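Local structure of protein SeqA (Vibrio cholerae, 3SK7) at residues A[10-15]-A[110-115]; A[40-45]-A[78-83]; A[53-58]-A[92-97]. The protein negatively regulates the initiation of DNA replication, binding pairs of hemimethylated GATC sequences at the replication origin so that newly replicated origins do not fire again. One frame throughout, in Å; residues are numbered along the deposited sequence.

Interaction 1 of 3, residues A[10-15]-A[110-115]; sequences SLLISD and EKVTHS
L12 reaches from the last turn of helix 3-12 to the last part of helix 106-114, and the contact across the two segments is entirely of the van der Waals kind. With CG anti to its own carbonyl carbon (chi1 -67°), L12 sends its two methyls to different neighbours. L12 CD1 lies 4.0 Å from K111 CB and equally 4.0 Å from V112 CG2, whereas L12 CD2 meets the hydroxyl of S115, with S115 OG 3.6 Å away. K111 offers the base of its chain, crossing L12 at about a right angle, while the rest of that chain turns off from L12.

No hydrogen bond crosses the contact; in each segment the chain is tied back onto the helix before it. S115 OG donates to V112 O over 2.6 Å, and that carbonyl also accepts from S115 N, so two bonds grip one oxygen. A similar pair serves L11 O, reached by S14 OG at 2.7 Å and by S14 N; S14 OG also meets F17 N, as an N-cap of helix 15-18. F17 touches both L12 and S115, while V112 packs on I30 of helix 23-37. The arrangement joins helices 3-12 and 106-114, first and last of the modelled chain, on the helical side of the SeqA C-terminal domain.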
# COMPACT_ATOMS: atom_id res chain seq x y z
N SER A 10 14.26 4.93 2.87
CA SER A 10 14.47 4.88 4.31
C SER A 10 13.59 3.83 4.99
O SER A 10 14.05 3.14 5.91
CB SER A 10 14.23 6.25 4.94
OG SER A 10 15.23 7.19 4.57
N LEU A 11 12.33 3.71 4.55
CA LEU A 11 11.48 2.64 5.07
C LEU A 11 12.13 1.26 4.89
O LEU A 11 12.13 0.41 5.83
CB LEU A 11 10.12 2.67 4.38
CG LEU A 11 9.17 1.53 4.74
CD1 LEU A 11 8.75 1.63 6.18
CD2 LEU A 11 7.95 1.53 3.88
N LEU A 12 12.63 1.01 3.69
CA LEU A 12 13.08 -0.33 3.36
C LEU A 12 14.26 -0.77 4.21
O LEU A 12 14.46 -1.97 4.42
CB LEU A 12 13.45 -0.41 1.89
CG LEU A 12 12.32 -0.26 0.89
CD1 LEU A 12 12.83 -0.44 -0.52
CD2 LEU A 12 11.27 -1.28 1.18
N ILE A 13 15.05 0.19 4.69
CA ILE A 13 16.23 -0.15 5.49
C ILE A 13 16.00 0.09 6.99
O ILE A 13 16.92 -0.06 7.81
CB ILE A 13 17.47 0.62 5.04
CG1 ILE A 13 17.33 2.12 5.29
CG2 ILE A 13 17.73 0.33 3.60
CD1 ILE A 13 18.57 2.94 4.94
N SER A 14 14.77 0.45 7.34
CA SER A 14 14.41 0.74 8.74
C SER A 14 14.26 -0.51 9.58
O SER A 14 13.95 -1.59 9.09
CB SER A 14 13.11 1.56 8.81
OG SER A 14 11.96 0.78 8.52
N ASP A 15 14.49 -0.35 10.87
CA ASP A 15 14.35 -1.48 11.80
C ASP A 15 12.91 -1.99 11.83
O ASP A 15 12.65 -3.19 11.85
CB ASP A 15 14.73 -1.06 13.23
CG ASP A 15 16.23 -0.95 13.45
OD1 ASP A 15 17.00 -1.33 12.55
OD2 ASP A 15 16.64 -0.50 14.55
N GLU A 110 10.25 -0.93 -8.01
CA GLU A 110 10.74 -2.30 -8.06
C GLU A 110 11.31 -2.73 -6.71
O GLU A 110 11.03 -3.84 -6.24
CB GLU A 110 11.81 -2.44 -9.15
CG GLU A 110 12.35 -3.87 -9.30
CD GLU A 110 13.56 -3.99 -10.21
OE1 GLU A 110 14.15 -2.94 -10.56
OE2 GLU A 110 13.92 -5.14 -10.57
N LYS A 111 12.11 -1.86 -6.08
CA LYS A 111 12.65 -2.25 -4.77
C LYS A 111 11.57 -2.43 -3.71
O LYS A 111 11.62 -3.36 -2.91
CB LYS A 111 13.70 -1.26 -4.29
CG LYS A 111 14.85 -1.10 -5.30
CD LYS A 111 15.80 -0.03 -4.89
CE LYS A 111 16.83 0.19 -5.99
NZ LYS A 111 17.61 -1.04 -6.32
N VAL A 112 10.58 -1.54 -3.72
CA VAL A 112 9.53 -1.60 -2.72
C VAL A 112 8.65 -2.85 -2.93
O VAL A 112 8.36 -3.59 -1.97
CB VAL A 112 8.66 -0.32 -2.76
CG1 VAL A 112 7.41 -0.46 -1.91
CG2 VAL A 112 9.45 0.88 -2.27
N THR A 113 8.24 -3.11 -4.16
CA THR A 113 7.41 -4.28 -4.41
C THR A 113 8.17 -5.59 -4.19
O THR A 113 7.59 -6.56 -3.67
CB THR A 113 6.79 -4.25 -5.84
OG1 THR A 113 7.82 -4.22 -6.83
CG2 THR A 113 5.87 -3.09 -6.01
N HIS A 114 9.45 -5.63 -4.55
CA HIS A 114 10.23 -6.84 -4.29
C HIS A 114 10.36 -7.16 -2.81
O HIS A 114 10.59 -8.31 -2.45
CB HIS A 114 11.62 -6.72 -4.92
CG HIS A 114 11.62 -6.91 -6.40
ND1 HIS A 114 12.78 -7.10 -7.13
CD2 HIS A 114 10.61 -6.93 -7.30
CE1 HIS A 114 12.48 -7.23 -8.40
NE2 HIS A 114 11.16 -7.14 -8.54
N SER A 115 10.16 -6.16 -1.95
CA SER A 115 10.34 -6.33 -0.52
C SER A 115 9.14 -6.95 0.17
O SER A 115 9.23 -7.36 1.34
CB SER A 115 10.64 -4.99 0.15
OG SER A 115 9.44 -4.24 0.29

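Interaction 2 of 3, residues A[40-45]-A[78-83]; sequences ASFSEA and TPFWVI
S43 and F80 mark the closest backbone approach, their CA atoms 8.6 Å apart, where helix 39-47 passes the turn that leads into strand 81-82. The contact is thus helix against strand entry in the SeqA C-terminal domain, where strand 81-82 is the middle member of a small antiparallel sheet. No hydrogen bond crosses it; the space between the backbones is bridged by side chains.

An aromatic pair does most of the bridging. F42, with CG anti to the backbone N (chi1 -178°), extends from the helix, and its side chain and that of F80 run antiparallel, alongside each other. F42 CE1 comes within 3.7 Å of F80 CD2, which lies at the edge of the F42 ring and near its plane. The two ring planes are inclined at 52° and the centroids are 5.8 Å apart, an oblique packing of two buried rings. P79 CG lies above one face of the F80 ring, toward its rim. On the helix side, H35 meets the F42 ring nearly perpendicularly and L34 adds an aliphatic neighbour, both from helix 23-37.

S43 reaches the far end of F80; in the conformer described, S43 OG lies 3.7 Å from F80 CZ. The backbone N of F80 is held by an ST turn: F80 N donates to T78 OG1 over 3.0 Å, with an N-H...O angle of 159°.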
# COMPACT_ATOMS: atom_id res chain seq x y z
N ALA A 40 -2.54 13.45 -0.11
CA ALA A 40 -3.40 13.87 -1.21
C ALA A 40 -3.21 13.00 -2.45
O ALA A 40 -4.17 12.56 -3.09
CB ALA A 40 -3.14 15.33 -1.57
N SER A 41 -1.94 12.76 -2.78
CA SER A 41 -1.57 11.92 -3.90
C SER A 41 -2.03 10.47 -3.68
O SER A 41 -2.57 9.80 -4.57
CB SER A 41 -0.06 12.00 -4.09
OG SER A 41 0.33 11.26 -5.20
N PHE A 42 -1.82 9.99 -2.45
CA PHE A 42 -2.25 8.63 -2.08
C PHE A 42 -3.76 8.49 -2.21
O PHE A 42 -4.25 7.49 -2.77
CB PHE A 42 -1.82 8.30 -0.66
CG PHE A 42 -2.18 6.92 -0.22
CD1 PHE A 42 -3.38 6.68 0.43
CD2 PHE A 42 -1.31 5.86 -0.43
CE1 PHE A 42 -3.70 5.41 0.84
CE2 PHE A 42 -1.63 4.59 0.00
CZ PHE A 42 -2.81 4.37 0.63
N SER A 43 -4.49 9.48 -1.70
CA SER A 43 -5.95 9.47 -1.75
C SER A 43 -6.42 9.38 -3.20
O SER A 43 -7.31 8.56 -3.53
CB SER A 43 -6.52 10.72 -1.08
OG SER A 43 -7.95 10.72 -1.14
N GLU A 44 -5.85 10.22 -4.05
CA GLU A 44 -6.27 10.21 -5.45
C GLU A 44 -5.99 8.85 -6.08
O GLU A 44 -6.81 8.31 -6.84
CB GLU A 44 -5.57 11.31 -6.27
CG GLU A 44 -6.18 11.51 -7.67
CD GLU A 44 -5.73 10.49 -8.71
OE1 GLU A 44 -4.60 9.92 -8.61
OE2 GLU A 44 -6.52 10.27 -9.66
N ALA A 45 -4.82 8.30 -5.79
CA ALA A 45 -4.39 7.07 -6.42
C ALA A 45 -5.19 5.85 -6.01
O ALA A 45 -5.31 4.90 -6.78
CB ALA A 45 -2.92 6.84 -6.15
N THR A 78 -4.28 5.69 8.70
CA THR A 78 -4.98 6.29 7.55
C THR A 78 -6.47 6.08 7.73
O THR A 78 -6.90 5.28 8.54
CB THR A 78 -4.58 5.67 6.15
OG1 THR A 78 -5.34 4.51 5.91
CG2 THR A 78 -3.13 5.33 6.07
N PRO A 79 -7.27 6.78 6.91
CA PRO A 79 -8.72 6.59 6.91
C PRO A 79 -9.18 5.52 5.93
O PRO A 79 -10.37 5.33 5.72
CB PRO A 79 -9.24 7.95 6.46
CG PRO A 79 -8.18 8.49 5.61
CD PRO A 79 -6.88 8.00 6.19
N PHE A 80 -8.24 4.83 5.32
CA PHE A 80 -8.53 3.89 4.24
C PHE A 80 -8.50 2.42 4.65
O PHE A 80 -7.91 2.06 5.68
CB PHE A 80 -7.58 4.15 3.05
CG PHE A 80 -7.69 5.54 2.50
CD1 PHE A 80 -8.82 5.95 1.81
CD2 PHE A 80 -6.70 6.48 2.71
CE1 PHE A 80 -8.93 7.23 1.32
CE2 PHE A 80 -6.83 7.77 2.21
CZ PHE A 80 -7.96 8.13 1.53
N TRP A 81 -9.12 1.60 3.81
CA TRP A 81 -9.23 0.16 3.93
C TRP A 81 -8.80 -0.46 2.62
O TRP A 81 -8.91 0.18 1.55
CB TRP A 81 -10.69 -0.25 4.19
CG TRP A 81 -11.19 0.15 5.56
CD1 TRP A 81 -11.44 1.41 6.01
CD2 TRP A 81 -11.46 -0.73 6.64
NE1 TRP A 81 -11.85 1.36 7.33
CE2 TRP A 81 -11.86 0.06 7.74
CE3 TRP A 81 -11.39 -2.11 6.80
CZ2 TRP A 81 -12.20 -0.49 8.97
CZ3 TRP A 81 -11.74 -2.65 8.02
CH2 TRP A 81 -12.13 -1.85 9.09
N VAL A 82 -8.28 -1.68 2.69
CA VAL A 82 -7.83 -2.40 1.50
C VAL A 82 -8.25 -3.86 1.57
O VAL A 82 -8.35 -4.43 2.65
CB VAL A 82 -6.31 -2.27 1.33
CG1 VAL A 82 -5.53 -2.93 2.46
CG2 VAL A 82 -5.84 -2.82 0.01
N ILE A 83 -8.55 -4.45 0.42
CA ILE A 83 -8.86 -5.87 0.37
C ILE A 83 -7.57 -6.71 0.54
O ILE A 83 -6.50 -6.35 0.04
CB ILE A 83 -9.63 -6.26 -0.89
CG1 ILE A 83 -8.76 -6.18 -2.13
CG2 ILE A 83 -10.88 -5.39 -1.04
CD1 ILE A 83 -9.45 -6.72 -3.37

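Interaction 3 of 3, residues A[53-58]-A[92-97]; sequences RVYFAD and QQMVEQ
M94, Y55 and F56 account for most of the buried surface, with M94 of helix 88-101 contributing the largest share. Its side chain lies over one face of the Y55 ring: M94 CG stands 4.2 Å from the Y55 ring centroid and only 4° off the ring normal, a centred CH-pi contact. The sulfur follows above the same ring, with M94 SD 4.5 Å from the Y55 centroid, a rather distant Met-aromatic contact. A bend at the last torsion (chi3 64°) then brings the methyl back to the root of the tyrosine, where M94 CE is 3.8 Å from Y55 CB. M94 CE touches the next residue more loosely, 4.4 Å from F56 CZ, and so meets both aromatic side chains.

One helical turn beyond M94, the extended side chain of Q97 crosses Y55 at about a right angle; in the conformer described, Q97 OE1 lies 3.8 Å from Y55 CE2. The contact joins helix 88-101 to edge strand 56-57 and the residue leading into it. Backbone bonds between Y55 and I83 and between A57 and W81 tie this edge to strand 81-82, while L31 and F27 of helix 23-37 pack against F56 and M94 respectively.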
# COMPACT_ATOMS: atom_id res chain seq x y z
N ARG A 53 -11.95 -4.05 -10.63
CA ARG A 53 -12.12 -4.39 -9.22
C ARG A 53 -11.74 -3.22 -8.32
O ARG A 53 -10.79 -2.50 -8.59
CB ARG A 53 -11.29 -5.63 -8.85
N VAL A 54 -12.52 -3.02 -7.27
CA VAL A 54 -12.22 -2.05 -6.23
C VAL A 54 -11.27 -2.70 -5.23
O VAL A 54 -11.57 -3.76 -4.70
CB VAL A 54 -13.51 -1.60 -5.47
CG1 VAL A 54 -13.20 -0.56 -4.40
CG2 VAL A 54 -14.50 -1.03 -6.45
N TYR A 55 -10.15 -2.05 -4.98
CA TYR A 55 -9.18 -2.53 -4.03
C TYR A 55 -9.20 -1.74 -2.73
O TYR A 55 -8.92 -2.31 -1.68
CB TYR A 55 -7.77 -2.43 -4.63
CG TYR A 55 -7.48 -3.41 -5.72
CD1 TYR A 55 -7.77 -4.75 -5.57
CD2 TYR A 55 -6.91 -3.00 -6.90
CE1 TYR A 55 -7.50 -5.67 -6.58
CE2 TYR A 55 -6.63 -3.91 -7.92
CZ TYR A 55 -6.94 -5.24 -7.74
OH TYR A 55 -6.68 -6.16 -8.74
N PHE A 56 -9.51 -0.45 -2.81
CA PHE A 56 -9.46 0.45 -1.68
C PHE A 56 -10.80 1.12 -1.46
O PHE A 56 -11.56 1.37 -2.42
CB PHE A 56 -8.43 1.54 -1.91
CG PHE A 56 -7.03 1.02 -2.08
CD1 PHE A 56 -6.50 0.77 -3.33
CD2 PHE A 56 -6.23 0.79 -0.97
CE1 PHE A 56 -5.22 0.27 -3.48
CE2 PHE A 56 -4.95 0.30 -1.11
CZ PHE A 56 -4.44 0.05 -2.35
N ALA A 57 -11.05 1.48 -0.20
CA ALA A 57 -12.20 2.29 0.15
C ALA A 57 -11.87 3.12 1.37
O ALA A 57 -10.83 2.92 2.00
CB ALA A 57 -13.43 1.42 0.40
N ASP A 58 -12.78 4.02 1.75
CA ASP A 58 -12.65 4.77 3.00
C ASP A 58 -13.48 4.19 4.12
O ASP A 58 -13.62 4.78 5.18
CB ASP A 58 -12.91 6.27 2.80
CG ASP A 58 -14.37 6.60 2.69
OD1 ASP A 58 -15.18 5.69 2.40
OD2 ASP A 58 -14.72 7.79 2.87
N GLN A 92 1.84 -6.96 -4.65
CA GLN A 92 2.88 -6.23 -5.38
C GLN A 92 2.26 -5.38 -6.48
O GLN A 92 2.62 -4.21 -6.66
CB GLN A 92 3.90 -7.23 -5.95
CG GLN A 92 4.78 -7.88 -4.90
CD GLN A 92 5.60 -9.02 -5.44
OE1 GLN A 92 5.21 -9.72 -6.38
NE2 GLN A 92 6.73 -9.24 -4.82
N GLN A 93 1.33 -5.97 -7.22
CA GLN A 93 0.69 -5.23 -8.31
C GLN A 93 -0.10 -4.04 -7.82
O GLN A 93 -0.14 -2.99 -8.46
CB GLN A 93 -0.25 -6.16 -9.09
CG GLN A 93 0.48 -7.25 -9.84
CD GLN A 93 -0.45 -8.19 -10.60
OE1 GLN A 93 -1.62 -8.33 -10.26
NE2 GLN A 93 0.07 -8.83 -11.65
N MET A 94 -0.75 -4.20 -6.69
CA MET A 94 -1.54 -3.11 -6.10
C MET A 94 -0.63 -1.94 -5.69
O MET A 94 -0.94 -0.77 -5.95
CB MET A 94 -2.31 -3.61 -4.89
CG MET A 94 -3.33 -4.68 -5.26
SD MET A 94 -3.99 -5.63 -3.86
CE MET A 94 -4.80 -4.27 -3.06
N VAL A 95 0.48 -2.28 -5.04
CA VAL A 95 1.42 -1.24 -4.62
C VAL A 95 2.05 -0.54 -5.83
O VAL A 95 2.22 0.68 -5.84
CB VAL A 95 2.50 -1.82 -3.70
CG1 VAL A 95 3.66 -0.85 -3.55
CG2 VAL A 95 1.94 -2.16 -2.34
N GLU A 96 2.39 -1.31 -6.85
CA GLU A 96 2.91 -0.72 -8.06
C GLU A 96 1.92 0.26 -8.68
O GLU A 96 2.30 1.37 -9.05
CB GLU A 96 3.25 -1.81 -9.08
CG GLU A 96 3.70 -1.26 -10.43
CD GLU A 96 3.96 -2.32 -11.45
OE1 GLU A 96 3.38 -3.44 -11.37
OE2 GLU A 96 4.74 -2.02 -12.37
N GLN A 97 0.66 -0.14 -8.81
CA GLN A 97 -0.35 0.72 -9.39
C GLN A 97 -0.45 2.03 -8.64
O GLN A 97 -0.49 3.16 -9.24
CB GLN A 97 -1.72 0.02 -9.39
CG GLN A 97 -1.84 -1.09 -10.42
CD GLN A 97 -3.02 -2.03 -10.18
OE1 GLN A 97 -3.97 -1.71 -9.46
NE2 GLN A 97 -2.96 -3.20 -10.81

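Interactions 2 and 3 are close neighbours, with centres about 9 Å apart, and reach the same sheet: strands 81-82 and 56-57 lie side by side in it, and V82 packs on F56. Interaction 1 lies on the other side of the chain's centre from both. It touches interaction 3 through consecutive helices 88-101 and 106-114, where Q92 NE2 probably bonds to T113 O and V95 packs on V112. Interaction 2 is buried and aromatic; interaction 3 is partly buried, combining methionine and rings with an exposed glutamine. Interaction 1, also partly buried, is aliphatic. Helix 23-37 contacts side chains from all three.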